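Local coordinates for 11R-lipoxygenase (Gersemia fruticosa, PDB 3VF1), which probably oxygenates polyunsaturated fatty acids with molecular oxygen at a non-heme iron centre, as a calcium-dependent lipoxygenase, at residues L208-F211 / A212-G215. Residues are numbered along the deposited sequence; the frame is centred on the assembly and turned at random.
Sequences LADF and ANLG
Leu208 and Ala209 grip Ala212 and Asn213 through backbone bonds in a local contact within the last turn of the short helix 208-213 and its C-cap, at the surface of the helical lipoxygenase domain and away from the iron. Two i to i+4 bonds define the turn: Ala212 N donates to Leu208 O at 2.9 Å, and Asn213 N donates to Ala209 O, also at 2.9 Å but more bent, with an N-H...O angle of 137°. Ala209 O also stands over the flat face of the Asn213 side-chain amide, 3.2 Å from CG; with chi1 at -75° CG stands beside the backbone N, close to the oxygen that N-H binds. Neither amide end bonds to Ala209 O. The helix then tightens. Leu214 N reaches back three residues to Phe211 O at 3.2 Å, coming from above the carbonyl plane, and Gly215 N binds Ala212 O at 3.0 Å. Positive phi at Gly215 (76°), together with two bonds back into the last turn, Gly215 N to Ala212 O among them, marks a Schellman motif. On the buried side, the CG of Leu214 rests 3.8 Å from Asp210 O, and this side chain continues onto Val626 of helix 619-632 and onto Ile240. The CA-CB bond of Phe211 points away from 212-215; its ring meets His620 of helix 619-632 and packs edge-to-face with Phe220 of a loop. Asp210 directs its carboxylate to the start of the helix, OD2 accepting a hydrogen bond from Gly207 N.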
loop_
_atom_site.group_PDB
_atom_site.type_symbol
_atom_site.label_atom_id
_atom_site.label_comp_id
_atom_site.label_asym_id
_atom_site.label_seq_id
_atom_site.Cartn_x
_atom_site.Cartn_y
_atom_site.Cartn_z
ATOM N N LEU A 208 -6.286 26.186 6.490
ATOM C CA LEU A 208 -5.303 27.250 6.653
ATOM C C LEU A 208 -4.140 26.805 7.534
ATOM O O LEU A 208 -2.983 27.117 7.251
ATOM C CB LEU A 208 -5.971 28.485 7.259
ATOM C CG LEU A 208 -5.078 29.701 7.502
ATOM C CD1 LEU A 208 -4.462 30.197 6.203
ATOM C CD2 LEU A 208 -5.875 30.804 8.176
ATOM N N ALA A 209 -4.453 26.075 8.599
ATOM C CA ALA A 209 -3.439 25.639 9.554
ATOM C C ALA A 209 -2.443 24.677 8.911
ATOM O O ALA A 209 -1.280 24.609 9.316
ATOM C CB ALA A 209 -4.101 24.988 10.759
ATOM N N ASP A 210 -2.902 23.933 7.910
ATOM C CA ASP A 210 -2.047 22.978 7.218
ATOM C C ASP A 210 -1.123 23.710 6.250
ATOM O O ASP A 210 0.025 23.313 6.054
ATOM C CB ASP A 210 -2.895 21.946 6.479
ATOM C CG ASP A 210 -3.898 21.263 7.391
ATOM O OD1 ASP A 210 -3.508 20.309 8.099
ATOM O OD2 ASP A 210 -5.075 21.682 7.404
ATOM N N PHE A 211 -1.635 24.777 5.644
ATOM C CA PHE A 211 -0.806 25.679 4.856
ATOM C C PHE A 211 0.262 26.285 5.756
ATOM O O PHE A 211 1.422 26.418 5.368
ATOM C CB PHE A 211 -1.648 26.809 4.265
ATOM C CG PHE A 211 -2.286 26.479 2.946
ATOM C CD1 PHE A 211 -3.090 25.362 2.801
ATOM C CD2 PHE A 211 -2.099 27.307 1.853
ATOM C CE1 PHE A 211 -3.680 25.072 1.585
ATOM C CE2 PHE A 211 -2.688 27.021 0.638
ATOM C CZ PHE A 211 -3.479 25.903 0.505
ATOM N N ALA A 212 -0.150 26.652 6.965
ATOM C CA ALA A 212 0.725 27.327 7.913
ATOM C C ALA A 212 1.821 26.400 8.430
ATOM O O ALA A 212 2.927 26.851 8.731
ATOM C CB ALA A 212 -0.090 27.870 9.067
ATOM N N ASN A 213 1.517 25.110 8.537
ATOM C CA ASN A 213 2.510 24.136 8.979
ATOM C C ASN A 213 3.691 24.062 8.017
ATOM O O ASN A 213 4.810 23.748 8.419
ATOM C CB ASN A 213 1.878 22.751 9.140
ATOM C CG ASN A 213 1.014 22.645 10.385
ATOM O OD1 ASN A 213 1.191 23.399 11.344
ATOM N ND2 ASN A 213 0.078 21.701 10.378
ATOM N N LEU A 214 3.435 24.354 6.746
ATOM C CA LEU A 214 4.481 24.344 5.729
ATOM C C LEU A 214 5.083 25.733 5.534
ATOM O O LEU A 214 6.011 25.910 4.746
ATOM C CB LEU A 214 3.920 23.836 4.400
ATOM C CG LEU A 214 3.302 22.438 4.423
ATOM C CD1 LEU A 214 2.747 22.084 3.054
ATOM C CD2 LEU A 214 4.322 21.403 4.877
ATOM N N GLY A 215 4.548 26.720 6.248
ATOM C CA GLY A 215 5.033 28.084 6.147
ATOM C C GLY A 215 4.563 28.764 4.874
ATOM O O GLY A 215 5.261 29.616 4.323
#